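Local coordinates for genome polyprotein (Enterovirus A71, PDB 6HLW) that contains the 3A-like region, probably cytosolic, a small helical-hairpin domain that binds a partner protein and probably helps recruit host factors to replication membranes, at residues E22-R25 with Q26-E30. Residues are numbered along the deposited sequence; the frame is centred on the assembly and turned at random.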
# COMPACT_ATOMS: atom_id res chain seq x y z
N GLU B 22 -5.85 -3.15 13.59
CA GLU B 22 -6.19 -1.74 13.63
C GLU B 22 -5.73 -1.12 14.95
O GLU B 22 -5.35 0.05 15.01
CB GLU B 22 -7.69 -1.53 13.45
CG GLU B 22 -8.24 -2.10 12.15
CD GLU B 22 -7.58 -1.50 10.92
OE1 GLU B 22 -7.16 -0.32 10.98
OE2 GLU B 22 -7.49 -2.20 9.89
N GLU B 23 -5.77 -1.92 16.02
CA GLU B 23 -5.35 -1.46 17.34
C GLU B 23 -3.87 -1.13 17.36
O GLU B 23 -3.46 -0.12 17.95
CB GLU B 23 -5.67 -2.51 18.41
CG GLU B 23 -7.15 -2.70 18.69
CD GLU B 23 -7.87 -3.50 17.62
OE1 GLU B 23 -7.28 -4.48 17.10
OE2 GLU B 23 -9.03 -3.16 17.30
N VAL B 24 -3.06 -1.97 16.72
CA VAL B 24 -1.62 -1.75 16.67
C VAL B 24 -1.28 -0.61 15.72
O VAL B 24 -0.38 0.18 15.98
CB VAL B 24 -0.87 -3.03 16.24
CG1 VAL B 24 0.63 -2.77 16.12
CG2 VAL B 24 -1.13 -4.16 17.23
N ARG B 25 -2.01 -0.54 14.61
CA ARG B 25 -1.83 0.54 13.65
C ARG B 25 -2.10 1.89 14.30
O ARG B 25 -1.37 2.86 14.07
CB ARG B 25 -2.75 0.34 12.44
CG ARG B 25 -2.42 -0.87 11.59
CD ARG B 25 -1.23 -0.61 10.67
NE ARG B 25 -0.92 -1.78 9.84
CZ ARG B 25 -0.00 -1.79 8.88
NH1 ARG B 25 0.70 -0.70 8.60
NH2 ARG B 25 0.21 -2.90 8.18
N GLN B 26 -3.13 1.94 15.13
CA GLN B 26 -3.50 3.18 15.80
C GLN B 26 -2.50 3.53 16.90
O GLN B 26 -2.19 4.70 17.11
CB GLN B 26 -4.91 3.07 16.39
CG GLN B 26 -5.47 4.39 16.89
CD GLN B 26 -6.84 4.25 17.52
OE1 GLN B 26 -7.83 4.76 17.00
NE2 GLN B 26 -6.90 3.57 18.66
N TYR B 27 -2.00 2.52 17.60
CA TYR B 27 -1.01 2.74 18.65
C TYR B 27 0.27 3.33 18.07
O TYR B 27 0.81 4.31 18.59
CB TYR B 27 -0.70 1.43 19.39
CG TYR B 27 0.30 1.59 20.51
CD1 TYR B 27 -0.07 2.17 21.72
CD2 TYR B 27 1.62 1.17 20.36
CE1 TYR B 27 0.84 2.31 22.75
CE2 TYR B 27 2.54 1.31 21.39
CZ TYR B 27 2.14 1.88 22.58
OH TYR B 27 3.05 2.03 23.61
N CYS B 28 0.76 2.72 16.99
CA CYS B 28 1.95 3.22 16.31
C CYS B 28 1.72 4.65 15.82
O CYS B 28 2.62 5.49 15.88
CB CYS B 28 2.32 2.31 15.13
SG CYS B 28 2.89 0.66 15.60
N ARG B 29 0.51 4.91 15.34
CA ARG B 29 0.13 6.24 14.86
C ARG B 29 0.18 7.25 16.00
O ARG B 29 0.78 8.32 15.87
CB ARG B 29 -1.27 6.20 14.24
CG ARG B 29 -1.75 7.52 13.66
CD ARG B 29 -3.26 7.54 13.56
NE ARG B 29 -3.76 8.80 13.01
CZ ARG B 29 -3.98 9.03 11.72
NH1 ARG B 29 -3.74 8.09 10.81
NH2 ARG B 29 -4.43 10.22 11.32
N GLU B 30 -0.45 6.90 17.11
CA GLU B 30 -0.52 7.78 18.27
C GLU B 30 0.86 8.03 18.87
O GLU B 30 1.13 9.10 19.41
CB GLU B 30 -1.44 7.17 19.33
CG GLU B 30 -2.91 7.16 18.93
CD GLU B 30 -3.76 6.25 19.80
OE1 GLU B 30 -3.20 5.62 20.73
OE2 GLU B 30 -4.98 6.17 19.56
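Val24 lays its CG1 methyl against the sulfur of Cys28 one helical turn further on, with CG1 4.1 Å from SG, the one side-chain-to-side-chain touch between 22-25 and 26-30. Two torsions bring them together: CG1 of Val24 is anti to its own nitrogen (chi1 177°), which turns this methyl along the helix, while chi1 of -67° at Cys28 tips SG back toward the preceding turn. The small Cys28 fits the buried side of an amphipathic helix, and the branched Val24 lies at the margin of that side, against Leu16.

Most of the remaining contact is backbone, with the CB atoms of Gln26, Tyr27 and Arg29 resting on the carbonyls of the turn before. Each amide from Gln26 to Arg29 donates to the carbonyl four residues earlier, the regular pattern of an alpha-helix. The straightest bond lies beneath the Val24–Cys28 pair, where Cys28 N meets Val24 O at 3.0 Å with an N-H...O angle of 173°. Gln26 N reaches Glu22 O at 2.9 Å, and Arg29 N closes on Arg25 O at 3.1 Å. The long amide side chain of Gln26 packs beside a basic side chain of the partner protein, whereas the ring of Tyr27 meets Trp33 nearly at right angles.

Charge marks another face. Arg25 forms salt bridges through NE with Asp20 and with an acidic side chain of the partner protein, while OE1 and OE2 of Glu22 each form a salt bridge to basic side-chain groups of that partner. Long, flexible charged residues suit such an interface. Helix 22-30 packs Val24, Arg25 and Cys28 on Leu16 of helix 9-18, forming a helical hairpin, and Cys28 also touches Trp33 and Ile34 in the segment leading to strand 35-36.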